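Long-range contacts in YHDH (Escherichia coli, PDB 1O89), which probably catalyses the NADPH-dependent reduction of acrylyl-CoA to propanoyl-CoA and forms a homodimer: residues 49-55 with 121-127; 80-86 with 110-114; 103-109 with 128-134. One frame throughout, in Å; residues are numbered along the deposited sequence.

Contact 1: 49-55 with 121-127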
loop_
_atom_site.group_PDB
_atom_site.type_symbol
_atom_site.label_atom_id
_atom_site.label_comp_id
_atom_site.label_asym_id
_atom_site.label_seq_id
_atom_site.Cartn_x
_atom_site.Cartn_y
_atom_site.Cartn_z
ATOM N N GLY A 49 -33.040 -10.008 9.562
ATOM C CA GLY A 49 -32.828 -9.177 8.384
ATOM C C GLY A 49 -34.126 -8.497 7.969
ATOM O O GLY A 49 -35.220 -8.996 8.258
ATOM N N ASP A 50 -34.008 -7.346 7.307
ATOM C CA ASP A 50 -35.188 -6.586 6.865
ATOM C C ASP A 50 -35.526 -6.772 5.377
ATOM O O ASP A 50 -36.467 -6.169 4.880
ATOM C CB ASP A 50 -35.062 -5.087 7.213
ATOM C CG ASP A 50 -33.707 -4.503 6.865
ATOM O OD1 ASP A 50 -33.038 -5.026 5.950
ATOM O OD2 ASP A 50 -33.227 -3.515 7.462
ATOM N N VAL A 51 -34.770 -7.611 4.674
ATOM C CA VAL A 51 -35.085 -7.949 3.288
ATOM C C VAL A 51 -34.987 -9.451 3.103
ATOM O O VAL A 51 -33.947 -10.056 3.384
ATOM C CB VAL A 51 -34.148 -7.252 2.274
ATOM C CG1 VAL A 51 -34.646 -7.473 0.847
ATOM C CG2 VAL A 51 -34.033 -5.762 2.574
ATOM N N THR A 52 -36.084 -10.046 2.642
ATOM C CA THR A 52 -36.100 -11.443 2.233
ATOM C C THR A 52 -36.063 -11.532 0.706
ATOM O O THR A 52 -36.811 -10.837 0.024
ATOM C CB THR A 52 -37.335 -12.145 2.806
ATOM O OG1 THR A 52 -37.320 -12.023 4.227
ATOM C CG2 THR A 52 -37.284 -13.654 2.576
ATOM N N VAL A 53 -35.174 -12.378 0.190
ATOM C CA VAL A 53 -34.974 -12.550 -1.247
ATOM C C VAL A 53 -35.299 -13.997 -1.663
ATOM O O VAL A 53 -34.853 -14.960 -1.023
ATOM C CB VAL A 53 -33.511 -12.227 -1.645
ATOM C CG1 VAL A 53 -33.312 -12.351 -3.150
ATOM C CG2 VAL A 53 -33.110 -10.834 -1.163
ATOM N N ASP A 54 -36.127 -14.119 -2.705
ATOM C CA ASP A 54 -36.342 -15.367 -3.447
ATOM C C ASP A 54 -35.145 -15.612 -4.357
ATOM O O ASP A 54 -34.983 -14.952 -5.381
ATOM C CB ASP A 54 -37.600 -15.285 -4.317
ATOM C CG ASP A 54 -38.880 -15.309 -3.505
ATOM O OD1 ASP A 54 -38.951 -16.061 -2.512
ATOM O OD2 ASP A 54 -39.865 -14.604 -3.783
ATOM N N VAL A 55 -34.295 -16.545 -3.962
ATOM C CA VAL A 55 -33.057 -16.806 -4.669
ATOM C C VAL A 55 -33.370 -17.596 -5.927
ATOM O O VAL A 55 -34.158 -18.557 -5.925
ATOM C CB VAL A 55 -32.058 -17.552 -3.758
ATOM C CG1 VAL A 55 -30.734 -17.829 -4.477
ATOM C CG2 VAL A 55 -31.812 -16.743 -2.511
ATOM N N GLU A 121 -33.806 -21.490 -1.170
ATOM C CA GLU A 121 -34.840 -20.784 -1.935
ATOM C C GLU A 121 -35.075 -19.381 -1.395
ATOM O O GLU A 121 -35.586 -18.520 -2.107
ATOM C CB GLU A 121 -36.158 -21.556 -1.929
ATOM C CG GLU A 121 -36.068 -22.869 -2.689
ATOM C CD GLU A 121 -37.346 -23.679 -2.653
ATOM O OE1 GLU A 121 -38.167 -23.507 -1.724
ATOM O OE2 GLU A 121 -37.518 -24.503 -3.564
ATOM N N GLN A 122 -34.715 -19.158 -0.137
ATOM C CA GLN A 122 -34.844 -17.837 0.453
ATOM C C GLN A 122 -33.639 -17.495 1.301
ATOM O O GLN A 122 -33.067 -18.371 1.946
ATOM C CB GLN A 122 -36.091 -17.765 1.326
ATOM C CG GLN A 122 -37.389 -18.224 0.660
ATOM C CD GLN A 122 -38.577 -17.983 1.556
ATOM O OE1 GLN A 122 -38.540 -17.081 2.382
ATOM N NE2 GLN A 122 -39.634 -18.788 1.403
ATOM N N ALA A 123 -33.266 -16.219 1.289
ATOM C CA ALA A 123 -32.250 -15.673 2.177
ATOM C C ALA A 123 -32.781 -14.387 2.814
ATOM O O ALA A 123 -33.461 -13.607 2.160
ATOM C CB ALA A 123 -30.995 -15.391 1.406
ATOM N N ARG A 124 -32.522 -14.199 4.104
ATOM C CA ARG A 124 -32.893 -12.974 4.813
ATOM C C ARG A 124 -31.607 -12.251 5.216
ATOM O O ARG A 124 -30.749 -12.813 5.899
ATOM C CB ARG A 124 -33.758 -13.279 6.042
ATOM C CG ARG A 124 -34.440 -12.042 6.642
ATOM C CD ARG A 124 -35.529 -12.307 7.696
ATOM N NE ARG A 124 -36.620 -13.141 7.187
ATOM C CZ ARG A 124 -37.494 -13.816 7.942
ATOM N NH1 ARG A 124 -37.427 -13.782 9.275
ATOM N NH2 ARG A 124 -38.453 -14.535 7.353
ATOM N N VAL A 125 -31.483 -11.017 4.750
ATOM C CA VAL A 125 -30.288 -10.218 4.925
ATOM C C VAL A 125 -30.624 -8.768 5.251
ATOM O O VAL A 125 -31.771 -8.338 5.135
ATOM C CB VAL A 125 -29.438 -10.243 3.643
ATOM C CG1 VAL A 125 -28.929 -11.677 3.360
ATOM C CG2 VAL A 125 -30.220 -9.697 2.441
ATOM N N LYS A 126 -29.610 -8.022 5.677
ATOM C CA LYS A 126 -29.720 -6.582 5.835
ATOM C C LYS A 126 -29.710 -5.919 4.455
ATOM O O LYS A 126 -28.966 -6.331 3.577
ATOM C CB LYS A 126 -28.562 -6.049 6.683
ATOM C CG LYS A 126 -28.512 -6.613 8.090
ATOM C CD LYS A 126 -27.389 -5.970 8.900
ATOM C CE LYS A 126 -27.566 -6.196 10.402
ATOM N NZ LYS A 126 -26.528 -7.119 10.977
ATOM N N GLY A 127 -30.524 -4.878 4.279
ATOM C CA GLY A 127 -30.653 -4.202 2.996
ATOM C C GLY A 127 -29.363 -3.544 2.562
ATOM O O GLY A 127 -29.069 -3.493 1.367
HETATM O O HOH W 1 -30.801 -2.616 6.228
HETATM O O HOH W 2 -36.573 -19.116 -4.898
#
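Arg124 lies across Thr52 where strands 51-55 and 122-125 run antiparallel, their axes 4.7 Å apart. From CB outward, the arginine meets a series of partners: CB sits near the Val51 carbonyl and Thr52 OG1; CG, anti to the backbone N (chi1 -167°), passes over Gly49; CD comes 3.4 Å from Gly49 O. The chain then bends at chi3, which turns NE back to Thr52 OG1 for a 3.2 Å hydrogen bond. Thr52 OG1 meets the edge of the guanidinium but is tilted 23° from its plane. On the same face Thr52 CG2 rests 3.7 Å from Gln122 OE1, a buried oxygen for which the model holds no polar partner, while Gln122 NE2 is taken by Glu43. Asp54 stands beside Gln122 with the two flat groups nearly perpendicular, and its carboxylate forms a salt bridge with Arg91.

The backbone ladder holds the pair together: Val53 N to Ala123 O is 2.9 Å, Ala123 N returns to Val53 O, and Val51 and Val125 exchange a second pair of bonds. Val51, Val53, Ala123 and Val125 face the other way, into a layer with Phe86, Val104 and Leu106. Where the chain enters the first strand, Asp50 OD1 uses its syn lone pair to accept from Gly127 N at 3.0 Å, and a water bonded to Asp50 OD2 also reaches that nitrogen, weakly. Val125 is opposite two residues of the other strand, Asp50 and Val51, which makes a classic beta bulge at the start of an antiparallel strand pair in the GroES-like domain of the alcohol dehydrogenase family.

Contact 2: 80-86 with 110-114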
loop_
_atom_site.group_PDB
_atom_site.type_symbol
_atom_site.label_atom_id
_atom_site.label_comp_id
_atom_site.label_asym_id
_atom_site.label_seq_id
_atom_site.Cartn_x
_atom_site.Cartn_y
_atom_site.Cartn_z
ATOM N N MET A 80 -25.562 -24.294 9.094
ATOM C CA MET A 80 -25.257 -23.170 8.198
ATOM C C MET A 80 -25.683 -23.455 6.783
ATOM O O MET A 80 -25.443 -24.541 6.286
ATOM C CB MET A 80 -23.746 -22.894 8.219
ATOM C CG MET A 80 -23.272 -21.766 7.311
ATOM S SD MET A 80 -24.093 -20.199 7.615
ATOM C CE MET A 80 -23.959 -20.096 9.336
ATOM N N ILE A 81 -26.307 -22.475 6.135
ATOM C CA ILE A 81 -26.571 -22.537 4.700
ATOM C C ILE A 81 -25.441 -21.789 3.972
ATOM O O ILE A 81 -25.297 -20.583 4.152
ATOM C CB ILE A 81 -27.902 -21.890 4.353
ATOM C CG1 ILE A 81 -29.067 -22.686 4.946
ATOM C CG2 ILE A 81 -28.062 -21.799 2.839
ATOM C CD1 ILE A 81 -30.409 -21.990 4.803
ATOM N N PRO A 82 -24.652 -22.487 3.160
ATOM C CA PRO A 82 -23.538 -21.865 2.448
ATOM C C PRO A 82 -24.013 -21.072 1.228
ATOM O O PRO A 82 -25.212 -20.934 0.987
ATOM C CB PRO A 82 -22.684 -23.056 2.031
ATOM C CG PRO A 82 -23.652 -24.179 1.880
ATOM C CD PRO A 82 -24.792 -23.910 2.820
ATOM N N GLY A 83 -23.063 -20.547 0.472
ATOM C CA GLY A 83 -23.339 -19.714 -0.701
ATOM C C GLY A 83 -23.026 -18.263 -0.393
ATOM O O GLY A 83 -23.898 -17.535 0.074
ATOM N N ILE A 84 -21.786 -17.843 -0.643
ATOM C CA ILE A 84 -21.402 -16.460 -0.383
ATOM C C ILE A 84 -21.982 -15.484 -1.383
ATOM O O ILE A 84 -22.006 -14.289 -1.113
ATOM C CB ILE A 84 -19.854 -16.279 -0.289
ATOM C CG1 ILE A 84 -19.152 -16.611 -1.616
ATOM C CG2 ILE A 84 -19.295 -17.123 0.859
ATOM C CD1 ILE A 84 -17.637 -16.385 -1.570
ATOM N N ASP A 85 -22.423 -15.982 -2.534
ATOM C CA ASP A 85 -23.076 -15.154 -3.549
ATOM C C ASP A 85 -24.505 -15.633 -3.799
ATOM O O ASP A 85 -24.761 -16.834 -3.811
ATOM C CB ASP A 85 -22.376 -15.296 -4.901
ATOM C CG ASP A 85 -20.916 -14.948 -4.869
ATOM O OD1 ASP A 85 -20.414 -14.317 -3.900
ATOM O OD2 ASP A 85 -20.186 -15.284 -5.829
ATOM N N PHE A 86 -25.433 -14.709 -3.995
ATOM C CA PHE A 86 -26.714 -15.066 -4.588
ATOM C C PHE A 86 -27.310 -13.916 -5.380
ATOM O O PHE A 86 -26.910 -12.778 -5.228
ATOM C CB PHE A 86 -27.712 -15.602 -3.536
ATOM C CG PHE A 86 -28.172 -14.582 -2.516
ATOM C CD1 PHE A 86 -29.104 -13.618 -2.843
ATOM C CD2 PHE A 86 -27.701 -14.623 -1.221
ATOM C CE1 PHE A 86 -29.536 -12.698 -1.893
ATOM C CE2 PHE A 86 -28.140 -13.711 -0.270
ATOM C CZ PHE A 86 -29.056 -12.753 -0.612
ATOM N N GLY A 110 -20.174 -11.911 5.072
ATOM C CA GLY A 110 -20.235 -13.077 5.942
ATOM C C GLY A 110 -21.358 -14.041 5.548
ATOM O O GLY A 110 -21.500 -15.118 6.133
ATOM N N VAL A 111 -22.156 -13.658 4.556
ATOM C CA VAL A 111 -23.230 -14.499 4.055
ATOM C C VAL A 111 -22.632 -15.784 3.482
ATOM O O VAL A 111 -21.618 -15.762 2.787
ATOM C CB VAL A 111 -24.079 -13.747 2.997
ATOM C CG1 VAL A 111 -25.182 -14.622 2.451
ATOM C CG2 VAL A 111 -24.680 -12.469 3.603
ATOM N N GLY A 112 -23.269 -16.912 3.777
ATOM C CA GLY A 112 -22.708 -18.212 3.447
ATOM C C GLY A 112 -21.626 -18.728 4.382
ATOM O O GLY A 112 -21.198 -19.869 4.225
ATOM N N GLU A 113 -21.203 -17.915 5.348
ATOM C CA GLU A 113 -20.145 -18.280 6.284
ATOM C C GLU A 113 -20.640 -18.260 7.729
ATOM O O GLU A 113 -20.634 -19.293 8.396
ATOM C CB GLU A 113 -18.935 -17.346 6.144
ATOM C CG GLU A 113 -18.350 -17.302 4.743
ATOM C CD GLU A 113 -17.167 -16.360 4.646
ATOM O OE1 GLU A 113 -16.026 -16.791 4.947
ATOM O OE2 GLU A 113 -17.379 -15.183 4.288
ATOM N N ASN A 114 -21.045 -17.091 8.216
ATOM C CA ASN A 114 -21.628 -16.988 9.547
ATOM C C ASN A 114 -23.066 -16.464 9.535
ATOM O O ASN A 114 -23.640 -16.161 10.585
ATOM C CB ASN A 114 -20.725 -16.157 10.472
ATOM C CG ASN A 114 -20.519 -14.735 9.985
ATOM O OD1 ASN A 114 -21.309 -14.197 9.203
ATOM N ND2 ASN A 114 -19.450 -14.110 10.462
HETATM O O HOH W 3 -20.149 -20.581 1.989
#
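Gly112 presses its CA against the backbone of Ile81-Ile84, with 3.9 Å between Pro82 CA and Gly112 CA. No direct hydrogen bond joins the segments; three CA-H...O contacts bring the backbones together. Gly112 CA points at Ile81 O almost straight (171° at the hydrogen), Pro82 CA meets Gly112 O, and Ile84 CA lies 3.3 Å from Val111 O. Water links the two backbones, donating to Gly112 O at 2.6 Å and accepting from Gly83 N.

Around this backbone core, Met80 bends at chi2 and chi3 to lay CE 3.5 Å from Glu113 O. The Ile84 side chain lies across that of Glu113, CG2 4.0 Å from Glu113 CG, and Val111 CG1 meets the edge of the Phe86 ring at CE2, 4.1 Å away.

Further out, Gly110 O accepts from Glu113 N and Asn114 N, which curls the loop into a tight turn. Asp64 OD1 takes the amides of Gly83 and Ile84, and Lys63 pairs with the Glu113 carboxylate. The NADP(+)-binding Ser288 is about 7 Å from Ile84 between side chains. The loop after strand 103-107 lies against the approach to strand 85-93, with helix 62-69 supplying Lys63 and Asp64 and strand 23-28 touching Ile81 and Pro82.

Contact 3: 103-109 with 128-134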
loop_
_atom_site.group_PDB
_atom_site.type_symbol
_atom_site.label_atom_id
_atom_site.label_comp_id
_atom_site.label_asym_id
_atom_site.label_seq_id
_atom_site.Cartn_x
_atom_site.Cartn_y
_atom_site.Cartn_z
ATOM N N GLU A 103 -35.178 -7.309 -8.793
ATOM C CA GLU A 103 -33.980 -8.136 -8.834
ATOM C C GLU A 103 -32.803 -7.453 -8.122
ATOM O O GLU A 103 -32.582 -6.243 -8.252
ATOM C CB GLU A 103 -33.601 -8.624 -10.245
ATOM C CG GLU A 103 -33.664 -7.618 -11.383
ATOM C CD GLU A 103 -34.379 -8.155 -12.622
ATOM O OE1 GLU A 103 -34.720 -9.360 -12.631
ATOM O OE2 GLU A 103 -34.612 -7.369 -13.588
ATOM N N VAL A 104 -32.099 -8.258 -7.336
ATOM C CA VAL A 104 -30.952 -7.834 -6.560
ATOM C C VAL A 104 -29.878 -8.923 -6.613
ATOM O O VAL A 104 -30.136 -10.062 -7.003
ATOM C CB VAL A 104 -31.334 -7.552 -5.061
ATOM C CG1 VAL A 104 -32.227 -6.333 -4.939
ATOM C CG2 VAL A 104 -32.001 -8.770 -4.399
ATOM N N LEU A 105 -28.663 -8.562 -6.239
ATOM C CA LEU A 105 -27.642 -9.559 -5.938
ATOM C C LEU A 105 -26.956 -9.260 -4.627
ATOM O O LEU A 105 -27.107 -8.181 -4.049
ATOM C CB LEU A 105 -26.647 -9.730 -7.104
ATOM C CG LEU A 105 -25.526 -8.775 -7.540
ATOM C CD1 LEU A 105 -26.081 -7.626 -8.325
ATOM C CD2 LEU A 105 -24.578 -8.291 -6.423
ATOM N N LEU A 106 -26.205 -10.246 -4.160
ATOM C CA LEU A 106 -25.412 -10.126 -2.960
ATOM C C LEU A 106 -24.157 -10.943 -3.120
ATOM O O LEU A 106 -24.217 -12.076 -3.624
ATOM C CB LEU A 106 -26.191 -10.637 -1.743
ATOM C CG LEU A 106 -25.434 -10.491 -0.413
ATOM C CD1 LEU A 106 -26.371 -10.141 0.734
ATOM C CD2 LEU A 106 -24.621 -11.752 -0.051
ATOM N N THR A 107 -23.025 -10.353 -2.735
ATOM C CA THR A 107 -21.808 -11.095 -2.409
ATOM C C THR A 107 -21.254 -10.607 -1.072
ATOM O O THR A 107 -21.460 -9.458 -0.684
ATOM C CB THR A 107 -20.753 -10.981 -3.529
ATOM O OG1 THR A 107 -20.301 -9.625 -3.657
ATOM C CG2 THR A 107 -21.403 -11.299 -4.885
ATOM N N GLY A 108 -20.584 -11.512 -0.361
ATOM C CA GLY A 108 -19.876 -11.191 0.867
ATOM C C GLY A 108 -20.729 -10.943 2.107
ATOM O O GLY A 108 -21.814 -11.501 2.274
ATOM N N TRP A 109 -20.190 -10.103 2.976
ATOM C CA TRP A 109 -20.782 -9.683 4.255
ATOM C C TRP A 109 -20.851 -10.789 5.313
ATOM O O TRP A 109 -21.441 -10.596 6.358
ATOM C CB TRP A 109 -22.154 -9.033 4.052
ATOM C CG TRP A 109 -22.122 -7.755 3.260
ATOM C CD1 TRP A 109 -22.621 -7.562 2.015
ATOM C CD2 TRP A 109 -21.579 -6.499 3.667
ATOM N NE1 TRP A 109 -22.419 -6.266 1.611
ATOM C CE2 TRP A 109 -21.783 -5.588 2.610
ATOM C CE3 TRP A 109 -20.957 -6.037 4.829
ATOM C CZ2 TRP A 109 -21.385 -4.263 2.678
ATOM C CZ3 TRP A 109 -20.547 -4.713 4.890
ATOM C CH2 TRP A 109 -20.765 -3.845 3.824
ATOM N N ASP A 128 -28.592 -3.066 3.541
ATOM C CA ASP A 128 -27.249 -2.515 3.327
ATOM C C ASP A 128 -26.277 -3.482 2.647
ATOM O O ASP A 128 -25.248 -3.054 2.111
ATOM C CB ASP A 128 -26.605 -2.116 4.664
ATOM C CG ASP A 128 -27.404 -1.074 5.433
ATOM O OD1 ASP A 128 -27.883 -0.097 4.822
ATOM O OD2 ASP A 128 -27.577 -1.145 6.669
ATOM N N TRP A 129 -26.575 -4.777 2.713
ATOM C CA TRP A 129 -25.723 -5.812 2.129
ATOM C C TRP A 129 -26.026 -6.097 0.671
ATOM O O TRP A 129 -25.204 -6.710 -0.013
ATOM C CB TRP A 129 -25.864 -7.124 2.910
ATOM C CG TRP A 129 -25.333 -7.077 4.287
ATOM C CD1 TRP A 129 -24.621 -6.069 4.863
ATOM C CD2 TRP A 129 -25.482 -8.089 5.289
ATOM N NE1 TRP A 129 -24.312 -6.397 6.159
ATOM C CE2 TRP A 129 -24.837 -7.628 6.448
ATOM C CE3 TRP A 129 -26.098 -9.350 5.321
ATOM C CZ2 TRP A 129 -24.782 -8.374 7.625
ATOM C CZ3 TRP A 129 -26.047 -10.091 6.491
ATOM C CH2 TRP A 129 -25.396 -9.599 7.631
ATOM N N LEU A 130 -27.199 -5.678 0.201
ATOM C CA LEU A 130 -27.639 -5.996 -1.166
ATOM C C LEU A 130 -27.231 -4.957 -2.181
ATOM O O LEU A 130 -27.007 -3.800 -1.860
ATOM C CB LEU A 130 -29.159 -6.137 -1.247
ATOM C CG LEU A 130 -29.805 -7.272 -0.471
ATOM C CD1 LEU A 130 -31.268 -6.937 -0.264
ATOM C CD2 LEU A 130 -29.658 -8.593 -1.205
ATOM N N VAL A 131 -27.182 -5.389 -3.429
ATOM C CA VAL A 131 -26.933 -4.506 -4.543
ATOM C C VAL A 131 -28.107 -4.599 -5.509
ATOM O O VAL A 131 -28.464 -5.696 -5.962
ATOM C CB VAL A 131 -25.627 -4.879 -5.270
ATOM C CG1 VAL A 131 -25.376 -3.931 -6.449
ATOM C CG2 VAL A 131 -24.462 -4.858 -4.298
ATOM N N ALA A 132 -28.698 -3.447 -5.823
ATOM C CA ALA A 132 -29.721 -3.363 -6.862
ATOM C C ALA A 132 -29.128 -3.880 -8.164
ATOM O O ALA A 132 -28.022 -3.494 -8.530
ATOM C CB ALA A 132 -30.198 -1.930 -7.028
ATOM N N MET A 133 -29.854 -4.769 -8.841
ATOM C CA MET A 133 -29.361 -5.390 -10.066
ATOM C C MET A 133 -28.970 -4.263 -11.000
ATOM O O MET A 133 -29.823 -3.467 -11.363
ATOM C CB MET A 133 -30.432 -6.277 -10.721
ATOM C CG MET A 133 -29.934 -7.147 -11.882
ATOM S SD MET A 133 -28.821 -8.517 -11.291
ATOM C CE MET A 133 -27.611 -8.269 -12.156
ATOM N N PRO A 134 -27.688 -4.158 -11.352
ATOM C CA PRO A 134 -27.240 -3.114 -12.285
ATOM C C PRO A 134 -27.804 -3.315 -13.688
ATOM O O PRO A 134 -28.023 -4.460 -14.108
ATOM C CB PRO A 134 -25.713 -3.281 -12.302
ATOM C CG PRO A 134 -25.387 -4.128 -11.134
ATOM C CD PRO A 134 -26.562 -4.993 -10.899
HETATM O O HOH W 4 -23.264 -7.570 -1.834
#
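Trp109 and Trp129 stack face on face, offset, their five-membered rings 4.0 Å apart between centroids and only 11° from parallel. Trp129 CD1 lies over one face of Trp109, offset toward the rim. In return Trp109 CB sits over a face of Trp129, 3.7 Å from the five-membered ring centroid and nearly on its normal, while Trp129 CB makes the reciprocal CH-pi contact. His115 and Trp129 also meet edge-to-face.

Leu106 lies alongside Trp129, its CD1 3.8 Å from Trp129 CB, and its CB touches Leu130 CD2, which also reaches Val104 CG2. A water accepting from Thr107 N donates to Trp129 O, so it bridges the two segments beyond the last direct backbone bond. From there on the pairing is antiparallel: Leu105 N to Val131 O and Val131 N to Leu105 O are both 2.9 Å, and Met133 N gives a longer bond to Glu103 O (3.2 Å), tilted from the carbonyl plane. Leu105 puts CD2 beside Val131 CB and turns CD1 to Pro134 CD, 3.7 Å away. Glu103 CG lies across Met133 CB at 3.6 Å.

Helix 293-306 packs on the face that carries Leu105 and Val131, with Trp300 on Leu105 and Arg296 on Val131 and Trp109. Trp109 comes about 9 Å from Ser288, an NADP(+)-binding residue, between side chains. The short antiparallel ladder, closed off by a tryptophan stack, belongs to the sheet of the GroES-like domain, its nearness to Ser288 being consistent with a place on the side facing the cofactor site.

Overall arrangement
From the N terminus, strand 51-59 comes first, and contact 1 closes the longest loop when 121-127 returns to pair with its start. Contact 2 nests inside that loop, joining the entry to strand 85-93 with the turn at 110-114. Contact 3 crosses both: 103-109 lies inside the loops of contacts 1 and 2, but its partner 128-134 lies beyond them. Strands 51-59, 85-93 and 103-107 are successive neighbours in one sheet, with 122-125 on the first and 131-132 on the last. Phe86 packs against contact 1, its carbonyl probably bonds Leu106 N in contact 3, and Leu130 of contact 3 touches Val51 and Val125.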